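Local structure of flavodoxin (Bacillus cereus, 6GAQ) at residues A9-M18 / A55-W66; L28-H38 / C143-F154. The protein binds FMN and probably serves as a low-potential electron carrier that passes electrons to a number of redox enzymes. All coordinates share one frame; numbering follows the deposited sequence.

In the fold
Contact 1 is within the sheet of this doubly wound alpha/beta protein, and contact 2 lies in the helical layer that covers one face of it. Contact 1 joins the neighbouring strands 11-16 and 58-63, both inside the five-stranded parallel sheet, and contact 2 joins two helices; their centres lie about 13 Å apart. They meet where Phe-150 CD2 lies 3.5 Å from Ile-60 CD1, and where Phe-154 CZ lies 3.5 Å from Gly-58 CA. The loops that follow the two strands reach FMN directly, through Ser-17, Met-18 and Thr-65. Contact 2 stays back: the Cys-143 side chain is about 12 Å from FMN and about 9 Å from a calcium ion.

Contact 1. Residues A9-M18 / A55-W66; sequences AKILIAYASM and AYDGIILGSYTW. With FMN (flavin mononucleotide), chain C.
From Ile-11 with Gly-58 to Ala-16 with Ser-63, six successive bridges pair strands 11-16 and 58-63 in parallel, their axes 4.4 Å apart at closest and inclined by 14°. Leu-12, Ala-14 and Ala-16 donate to the carbonyls of Gly-58, Ile-60 and Gly-62, whose own N-H groups turn to Lys-10, Leu-12 and Ala-14. Ile-11, Ile-13, Tyr-15 and Ile-60 line one face of the sheet, where Ile-11, Ile-13 and Tyr-15 touch helix 21-35; Leu-61 and Ser-63 meet helix 107-117 on the other.

At the N-terminal end Leu-12 CB sits over the centre of the Tyr-56 ring, 3.3 Å from the centroid and 1° off the normal, a CH-pi contact. The opposite end is built for the cofactor. Tyr-64 CG is wedged between its own N and carbonyl carbon (chi1 65°), which brings the ring edge to the first strand, with CD1 3.1 Å from Ala-16 O. One face of this ring lies under the phosphate oxygen O3P, and its hydroxyl is hydrogen-bonded to Glu-74. The extended Met-18 passes the same ring obliquely and places SD 3.8 Å from Trp-66 CH2, a Met-aromatic contact. Trp-66 in turn lays a face against the dimethylbenzene end of the flavin, CZ3 being 3.6 Å from C8M.

Ser-17 OG donates to O2P (2.9 Å) and Met-18 N to O3P (3.0 Å), while Thr-65 O accepts the ribityl O2'. Phosphate held just beyond the first strand, and flavin flanked by the loop after strand 58-63, are hallmarks of the flavodoxin fold.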
# COMPACT_ATOMS: atom_id res chain seq x y z
N ALA A 9 10.80 -7.41 -13.58
CA ALA A 9 9.85 -6.77 -12.67
C ALA A 9 9.79 -7.51 -11.34
O ALA A 9 9.87 -8.74 -11.30
CB ALA A 9 8.47 -6.71 -13.31
N LYS A 10 9.66 -6.76 -10.25
CA LYS A 10 9.68 -7.38 -8.92
C LYS A 10 8.58 -6.84 -8.01
O LYS A 10 7.54 -7.49 -7.84
CB LYS A 10 11.04 -7.17 -8.27
CG LYS A 10 11.51 -8.40 -7.51
CD LYS A 10 12.98 -8.30 -7.15
CE LYS A 10 13.44 -9.60 -6.53
NZ LYS A 10 12.40 -10.18 -5.63
N ILE A 11 8.80 -5.68 -7.41
CA ILE A 11 7.88 -5.12 -6.41
C ILE A 11 7.24 -3.86 -6.97
O ILE A 11 7.92 -3.01 -7.56
CB ILE A 11 8.61 -4.83 -5.08
CG1 ILE A 11 9.18 -6.12 -4.50
CG2 ILE A 11 7.65 -4.19 -4.09
CD1 ILE A 11 9.80 -5.96 -3.13
N LEU A 12 5.93 -3.74 -6.79
CA LEU A 12 5.16 -2.59 -7.24
C LEU A 12 4.55 -1.88 -6.05
O LEU A 12 4.00 -2.52 -5.15
CB LEU A 12 4.06 -3.02 -8.22
CG LEU A 12 2.81 -2.14 -8.29
CD1 LEU A 12 3.09 -0.84 -9.03
CD2 LEU A 12 1.66 -2.89 -8.94
N ILE A 13 4.64 -0.55 -6.05
CA ILE A 13 4.04 0.29 -5.02
C ILE A 13 2.99 1.15 -5.72
O ILE A 13 3.32 2.13 -6.39
CB ILE A 13 5.08 1.16 -4.30
CG1 ILE A 13 6.14 0.28 -3.64
CG2 ILE A 13 4.40 2.03 -3.26
CD1 ILE A 13 7.29 1.06 -3.04
N ALA A 14 1.72 0.77 -5.56
CA ALA A 14 0.60 1.53 -6.09
C ALA A 14 -0.06 2.28 -4.94
O ALA A 14 -0.51 1.66 -3.97
CB ALA A 14 -0.40 0.62 -6.80
N TYR A 15 -0.12 3.61 -5.05
CA TYR A 15 -0.60 4.44 -3.96
C TYR A 15 -1.66 5.42 -4.45
O TYR A 15 -1.64 5.86 -5.60
CB TYR A 15 0.56 5.21 -3.29
CG TYR A 15 1.14 6.32 -4.14
CD1 TYR A 15 0.67 7.63 -4.03
CD2 TYR A 15 2.17 6.07 -5.04
CE1 TYR A 15 1.20 8.64 -4.80
CE2 TYR A 15 2.71 7.08 -5.81
CZ TYR A 15 2.22 8.37 -5.69
OH TYR A 15 2.75 9.38 -6.46
N ALA A 16 -2.58 5.75 -3.54
CA ALA A 16 -3.58 6.80 -3.76
C ALA A 16 -3.31 7.91 -2.75
O ALA A 16 -3.42 7.70 -1.54
CB ALA A 16 -4.99 6.25 -3.59
N SER A 17 -2.94 9.08 -3.26
CA SER A 17 -2.62 10.21 -2.40
C SER A 17 -3.24 11.48 -2.96
O SER A 17 -3.19 11.72 -4.17
CB SER A 17 -1.11 10.40 -2.25
OG SER A 17 -0.81 11.50 -1.41
N MET A 18 -3.84 12.28 -2.08
CA MET A 18 -4.45 13.55 -2.45
C MET A 18 -3.68 14.76 -1.93
O MET A 18 -3.49 15.72 -2.67
CB MET A 18 -5.89 13.61 -1.93
CG MET A 18 -6.55 14.97 -2.07
SD MET A 18 -8.29 14.95 -1.57
CE MET A 18 -8.63 16.70 -1.47
N ALA A 55 2.45 -8.96 -13.25
CA ALA A 55 3.83 -9.00 -13.73
C ALA A 55 4.84 -8.99 -12.60
O ALA A 55 6.01 -9.32 -12.83
CB ALA A 55 4.09 -7.83 -14.67
N TYR A 56 4.42 -8.64 -11.39
CA TYR A 56 5.31 -8.44 -10.26
C TYR A 56 5.35 -9.67 -9.36
O TYR A 56 4.44 -10.50 -9.36
CB TYR A 56 4.88 -7.22 -9.45
CG TYR A 56 4.94 -5.92 -10.21
CD1 TYR A 56 6.12 -5.19 -10.28
CD2 TYR A 56 3.82 -5.42 -10.87
CE1 TYR A 56 6.19 -4.00 -10.98
CE2 TYR A 56 3.88 -4.23 -11.58
CZ TYR A 56 5.06 -3.53 -11.63
OH TYR A 56 5.12 -2.34 -12.33
N ASP A 57 6.44 -9.77 -8.60
CA ASP A 57 6.53 -10.77 -7.54
C ASP A 57 5.98 -10.26 -6.22
O ASP A 57 5.42 -11.04 -5.44
CB ASP A 57 7.99 -11.21 -7.35
CG ASP A 57 8.68 -11.51 -8.67
OD1 ASP A 57 9.45 -10.64 -9.14
OD2 ASP A 57 8.46 -12.60 -9.22
N GLY A 58 6.13 -8.97 -5.95
CA GLY A 58 5.54 -8.36 -4.78
C GLY A 58 4.76 -7.12 -5.15
O GLY A 58 5.06 -6.44 -6.14
N ILE A 59 3.73 -6.83 -4.36
CA ILE A 59 2.84 -5.70 -4.59
C ILE A 59 2.52 -5.05 -3.26
O ILE A 59 2.07 -5.72 -2.33
CB ILE A 59 1.54 -6.12 -5.30
CG1 ILE A 59 1.84 -6.70 -6.69
CG2 ILE A 59 0.59 -4.94 -5.41
CD1 ILE A 59 0.99 -7.91 -7.03
N ILE A 60 2.76 -3.74 -3.15
CA ILE A 60 2.45 -2.98 -1.95
C ILE A 60 1.46 -1.89 -2.32
O ILE A 60 1.80 -0.97 -3.07
CB ILE A 60 3.71 -2.39 -1.31
CG1 ILE A 60 4.75 -3.48 -1.04
CG2 ILE A 60 3.36 -1.67 -0.01
CD1 ILE A 60 5.98 -2.98 -0.32
N LEU A 61 0.24 -2.00 -1.80
CA LEU A 61 -0.77 -0.98 -2.02
C LEU A 61 -0.75 0.04 -0.89
O LEU A 61 -0.35 -0.25 0.24
CB LEU A 61 -2.16 -1.62 -2.12
CG LEU A 61 -2.36 -2.72 -3.17
CD1 LEU A 61 -3.82 -3.13 -3.24
CD2 LEU A 61 -1.86 -2.27 -4.53
N GLY A 62 -1.19 1.25 -1.21
CA GLY A 62 -1.25 2.32 -0.23
C GLY A 62 -2.36 3.31 -0.53
O GLY A 62 -2.57 3.68 -1.69
N SER A 63 -3.08 3.73 0.50
CA SER A 63 -4.19 4.65 0.29
C SER A 63 -4.51 5.38 1.58
O SER A 63 -4.39 4.81 2.67
CB SER A 63 -5.44 3.92 -0.22
OG SER A 63 -6.61 4.69 -0.01
N TYR A 64 -4.91 6.64 1.45
CA TYR A 64 -5.45 7.37 2.57
C TYR A 64 -6.92 7.01 2.77
O TYR A 64 -7.56 6.42 1.90
CB TYR A 64 -5.29 8.88 2.37
CG TYR A 64 -6.09 9.46 1.21
CD1 TYR A 64 -5.69 9.26 -0.10
CD2 TYR A 64 -7.23 10.21 1.44
CE1 TYR A 64 -6.41 9.78 -1.16
CE2 TYR A 64 -7.95 10.74 0.39
CZ TYR A 64 -7.54 10.53 -0.90
OH TYR A 64 -8.26 11.06 -1.95
N THR A 65 -7.45 7.36 3.94
CA THR A 65 -8.83 7.08 4.27
C THR A 65 -9.65 8.36 4.17
O THR A 65 -9.23 9.41 4.65
CB THR A 65 -8.95 6.48 5.67
OG1 THR A 65 -8.15 5.30 5.77
CG2 THR A 65 -10.40 6.11 5.97
N TRP A 66 -10.82 8.26 3.54
CA TRP A 66 -11.71 9.39 3.37
C TRP A 66 -12.90 9.27 4.32
O TRP A 66 -12.86 8.49 5.29
CB TRP A 66 -12.12 9.49 1.90
CG TRP A 66 -12.44 10.89 1.46
CD1 TRP A 66 -13.58 11.32 0.84
CD2 TRP A 66 -11.61 12.05 1.59
NE1 TRP A 66 -13.52 12.66 0.59
CE2 TRP A 66 -12.31 13.14 1.03
CE3 TRP A 66 -10.33 12.28 2.12
CZ2 TRP A 66 -11.79 14.43 1.00
CZ3 TRP A 66 -9.81 13.56 2.08
CH2 TRP A 66 -10.54 14.62 1.52
N1 FMN C . -8.57 9.53 8.28
C2 FMN C . -8.91 8.31 8.82
O2 FMN C . -8.04 7.60 9.33
N3 FMN C . -10.22 7.87 8.79
C4 FMN C . -11.20 8.66 8.22
O4 FMN C . -12.36 8.28 8.19
C4A FMN C . -10.86 9.90 7.68
N5 FMN C . -11.83 10.69 7.11
C5A FMN C . -11.49 11.91 6.57
C6 FMN C . -12.48 12.71 6.00
C7 FMN C . -12.15 13.94 5.45
C7M FMN C . -13.22 14.80 4.84
C8 FMN C . -10.83 14.38 5.49
C8M FMN C . -10.46 15.72 4.90
C9 FMN C . -9.84 13.59 6.06
C9A FMN C . -10.17 12.35 6.60
N10 FMN C . -9.19 11.55 7.16
C10 FMN C . -9.54 10.33 7.71
C1' FMN C . -7.77 12.02 7.22
C2' FMN C . -6.92 11.67 6.00
O2' FMN C . -6.90 10.27 5.81
C3' FMN C . -5.50 12.18 6.26
O3' FMN C . -5.49 13.59 6.13
C4' FMN C . -4.45 11.57 5.33
O4' FMN C . -3.18 11.76 5.91
C5' FMN C . -4.45 12.19 3.94
O5' FMN C . -3.47 11.52 3.17
P FMN C . -2.98 12.07 1.74
O1P FMN C . -2.04 13.23 1.96
O2P FMN C . -2.25 10.97 1.00
O3P FMN C . -4.17 12.53 0.93

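Contact 2. Residues L28-H38 / C143-F154; sequences LIKVSLDAFDH and CSNFAIAFAEKF
Ile-29 and Ala-147 mark the closest backbone approach between helices 28-35 and 143-152, their CA atoms 5.3 Å apart. The small side chain of Ala-147 is consistent with this close approach: the helix axes come within 8.8 Å and cross at -43°. Ala-147 CB fits between Ile-29 CG2, at 3.8 Å, and Ser-32, whose OG approaches to 3.4 Å. That hydroxyl is swung anti to the backbone N (chi1 166°), which carries it across to the second helix, where it also touches Ile-148 CG1. One turn further on, Leu-33 reaches over with CD2 to Ala-151 CB at 4.0 Å, and the same methyl meets the edge of the Phe-150 ring. No hydrogen bond spans the two segments; the packing is mostly apolar, with Ile-29, Leu-33, Ala-147, Phe-150 and Ala-151 buried.

The two helices, the first and last of the chain, lie side by side on one face of the parallel sheet and form an outer layer of the alpha/beta/alpha flavodoxin sandwich. Ile-29, Phe-146 and Phe-150 also press on strand 91-98 beneath them.

Phe-36, just past the end of its helix, turns its partly exposed side chain toward the second helix and still packs closely: Ala-151 CB sits over one face, 3.7 Å from the ring centroid, a CH-pi contact. Toward solvent the fit slackens. The partly exposed His-38 and C-terminal Phe-154 make a wider, T-shaped pair, the Phe-154 edge toward the imidazole face, with centroids 5.9 Å apart and planes at 66°. At the other end, partly exposed Leu-28 makes a thinner contact, CD1 lying 3.9 Å from SG of the buried Cys-143.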
# COMPACT_ATOMS: atom_id res chain seq x y z
N LEU A 28 9.31 6.72 0.84
CA LEU A 28 10.21 6.15 1.83
C LEU A 28 10.33 4.64 1.66
O LEU A 28 11.44 4.08 1.75
CB LEU A 28 9.72 6.48 3.24
CG LEU A 28 9.83 7.95 3.68
CD1 LEU A 28 8.95 8.21 4.90
CD2 LEU A 28 11.27 8.31 3.98
N ILE A 29 9.22 3.95 1.40
CA ILE A 29 9.25 2.50 1.25
C ILE A 29 10.07 2.11 0.02
O ILE A 29 10.83 1.13 0.06
CB ILE A 29 7.82 1.94 1.19
CG1 ILE A 29 7.07 2.25 2.49
CG2 ILE A 29 7.84 0.44 0.93
CD1 ILE A 29 5.58 2.06 2.39
N LYS A 30 9.92 2.85 -1.07
CA LYS A 30 10.66 2.53 -2.29
C LYS A 30 12.17 2.63 -2.07
O LYS A 30 12.93 1.78 -2.53
CB LYS A 30 10.23 3.45 -3.43
CG LYS A 30 11.25 3.55 -4.56
CD LYS A 30 10.72 4.37 -5.72
CE LYS A 30 11.77 4.50 -6.81
NZ LYS A 30 12.36 3.17 -7.15
N VAL A 31 12.61 3.68 -1.37
CA VAL A 31 14.04 3.88 -1.16
C VAL A 31 14.63 2.74 -0.34
O VAL A 31 15.73 2.24 -0.64
CB VAL A 31 14.28 5.25 -0.49
CG1 VAL A 31 15.67 5.31 0.10
CG2 VAL A 31 14.07 6.37 -1.49
N SER A 32 13.91 2.28 0.69
CA SER A 32 14.36 1.11 1.44
C SER A 32 14.42 -0.12 0.55
O SER A 32 15.40 -0.87 0.56
CB SER A 32 13.44 0.86 2.63
OG SER A 32 13.66 -0.42 3.19
N LEU A 33 13.36 -0.34 -0.23
CA LEU A 33 13.33 -1.46 -1.16
C LEU A 33 14.36 -1.32 -2.27
O LEU A 33 14.71 -2.32 -2.90
CB LEU A 33 11.94 -1.62 -1.76
CG LEU A 33 10.84 -2.14 -0.83
CD1 LEU A 33 9.51 -2.19 -1.57
CD2 LEU A 33 11.20 -3.50 -0.28
N ASP A 34 14.85 -0.10 -2.52
CA ASP A 34 15.93 0.08 -3.49
C ASP A 34 17.24 -0.47 -2.95
O ASP A 34 18.03 -1.05 -3.70
CB ASP A 34 16.09 1.56 -3.83
CG ASP A 34 15.05 2.05 -4.82
OD1 ASP A 34 14.42 1.22 -5.51
OD2 ASP A 34 14.86 3.28 -4.91
N ALA A 35 17.49 -0.29 -1.65
CA ALA A 35 18.77 -0.68 -1.07
C ALA A 35 19.01 -2.18 -1.19
O ALA A 35 20.13 -2.62 -1.45
CB ALA A 35 18.84 -0.23 0.39
N PHE A 36 17.96 -2.97 -0.99
CA PHE A 36 17.97 -4.35 -1.47
C PHE A 36 17.78 -4.30 -2.98
O PHE A 36 16.85 -3.65 -3.47
CB PHE A 36 16.86 -5.17 -0.82
CG PHE A 36 16.78 -5.00 0.67
CD1 PHE A 36 15.99 -3.99 1.22
CD2 PHE A 36 17.47 -5.84 1.53
CE1 PHE A 36 15.91 -3.83 2.59
CE2 PHE A 36 17.40 -5.68 2.90
CZ PHE A 36 16.61 -4.68 3.43
N ASP A 37 18.66 -4.96 -3.73
CA ASP A 37 18.67 -4.76 -5.17
C ASP A 37 17.40 -5.27 -5.85
O ASP A 37 17.47 -6.01 -6.84
CB ASP A 37 19.92 -5.40 -5.78
CG ASP A 37 21.19 -4.67 -5.38
OD1 ASP A 37 21.16 -3.43 -5.28
OD2 ASP A 37 22.21 -5.35 -5.14
N HIS A 38 16.24 -4.86 -5.33
CA HIS A 38 14.94 -5.16 -5.91
C HIS A 38 14.60 -4.14 -6.99
O HIS A 38 15.16 -3.03 -7.04
CB HIS A 38 13.85 -5.15 -4.84
CG HIS A 38 13.95 -6.28 -3.86
ND1 HIS A 38 14.30 -7.56 -4.22
CD2 HIS A 38 13.72 -6.32 -2.52
CE1 HIS A 38 14.30 -8.34 -3.15
NE2 HIS A 38 13.95 -7.61 -2.11
N CYS A 143 8.09 3.57 8.84
CA CYS A 143 8.17 3.18 7.44
C CYS A 143 9.42 2.34 7.18
O CYS A 143 9.37 1.38 6.40
CB CYS A 143 8.17 4.42 6.55
SG CYS A 143 6.76 5.53 6.79
N SER A 144 10.54 2.69 7.82
CA SER A 144 11.78 1.95 7.60
C SER A 144 11.66 0.51 8.07
O SER A 144 12.14 -0.41 7.41
CB SER A 144 12.94 2.66 8.30
OG SER A 144 14.17 2.03 8.01
N ASN A 145 11.01 0.29 9.22
CA ASN A 145 10.84 -1.07 9.72
C ASN A 145 9.86 -1.85 8.85
O ASN A 145 10.08 -3.05 8.60
CB ASN A 145 10.35 -1.04 11.17
CG ASN A 145 11.36 -0.40 12.11
OD1 ASN A 145 12.56 -0.38 11.84
ND2 ASN A 145 10.87 0.14 13.22
N PHE A 146 8.79 -1.21 8.40
CA PHE A 146 7.80 -1.89 7.57
C PHE A 146 8.41 -2.37 6.26
O PHE A 146 8.22 -3.52 5.85
CB PHE A 146 6.61 -0.96 7.32
CG PHE A 146 5.53 -1.57 6.47
CD1 PHE A 146 4.55 -2.36 7.04
CD2 PHE A 146 5.49 -1.35 5.10
CE1 PHE A 146 3.55 -2.92 6.27
CE2 PHE A 146 4.49 -1.91 4.32
CZ PHE A 146 3.52 -2.69 4.91
N ALA A 147 9.15 -1.49 5.58
CA ALA A 147 9.71 -1.84 4.28
C ALA A 147 10.80 -2.91 4.40
O ALA A 147 10.93 -3.75 3.51
CB ALA A 147 10.27 -0.60 3.60
N ILE A 148 11.57 -2.89 5.49
CA ILE A 148 12.64 -3.88 5.65
C ILE A 148 12.05 -5.26 5.91
O ILE A 148 12.53 -6.26 5.37
CB ILE A 148 13.60 -3.44 6.77
CG1 ILE A 148 14.49 -2.30 6.28
CG2 ILE A 148 14.45 -4.61 7.24
CD1 ILE A 148 15.27 -1.62 7.39
N ALA A 149 11.01 -5.34 6.75
CA ALA A 149 10.37 -6.62 7.01
C ALA A 149 9.76 -7.20 5.74
O ALA A 149 9.78 -8.42 5.54
CB ALA A 149 9.31 -6.47 8.10
N PHE A 150 9.21 -6.34 4.88
CA PHE A 150 8.70 -6.81 3.60
C PHE A 150 9.83 -7.36 2.73
O PHE A 150 9.67 -8.38 2.05
CB PHE A 150 7.98 -5.67 2.88
CG PHE A 150 7.23 -6.10 1.65
CD1 PHE A 150 5.97 -6.66 1.75
CD2 PHE A 150 7.79 -5.94 0.39
CE1 PHE A 150 5.28 -7.05 0.62
CE2 PHE A 150 7.11 -6.34 -0.74
CZ PHE A 150 5.85 -6.89 -0.63
N ALA A 151 10.99 -6.69 2.75
CA ALA A 151 12.14 -7.18 2.00
C ALA A 151 12.65 -8.50 2.57
O ALA A 151 13.16 -9.34 1.81
CB ALA A 151 13.25 -6.14 1.99
N GLU A 152 12.54 -8.70 3.88
CA GLU A 152 12.95 -9.97 4.47
C GLU A 152 12.07 -11.12 4.00
O GLU A 152 12.51 -12.27 4.00
CB GLU A 152 12.92 -9.87 6.00
CG GLU A 152 14.12 -9.15 6.59
CD GLU A 152 13.92 -8.77 8.05
OE1 GLU A 152 14.75 -8.02 8.59
OE2 GLU A 152 12.92 -9.23 8.65
N LYS A 153 10.83 -10.82 3.60
CA LYS A 153 9.97 -11.84 3.01
C LYS A 153 10.40 -12.22 1.60
O LYS A 153 9.86 -13.18 1.04
CB LYS A 153 8.52 -11.35 2.98
CG LYS A 153 7.99 -10.91 4.34
CD LYS A 153 7.82 -12.10 5.27
CE LYS A 153 7.68 -11.65 6.72
NZ LYS A 153 6.66 -10.57 6.86
N PHE A 154 11.36 -11.51 1.02
CA PHE A 154 11.84 -11.79 -0.33
C PHE A 154 13.29 -12.24 -0.31
O PHE A 154 13.99 -12.14 -1.32
CB PHE A 154 11.69 -10.56 -1.22
CG PHE A 154 10.27 -10.28 -1.63
CD1 PHE A 154 9.35 -9.80 -0.72
CD2 PHE A 154 9.86 -10.49 -2.94
CE1 PHE A 154 8.05 -9.54 -1.09
CE2 PHE A 154 8.56 -10.24 -3.32
CZ PHE A 154 7.65 -9.76 -2.39
OXT PHE A 154 13.80 -12.69 0.72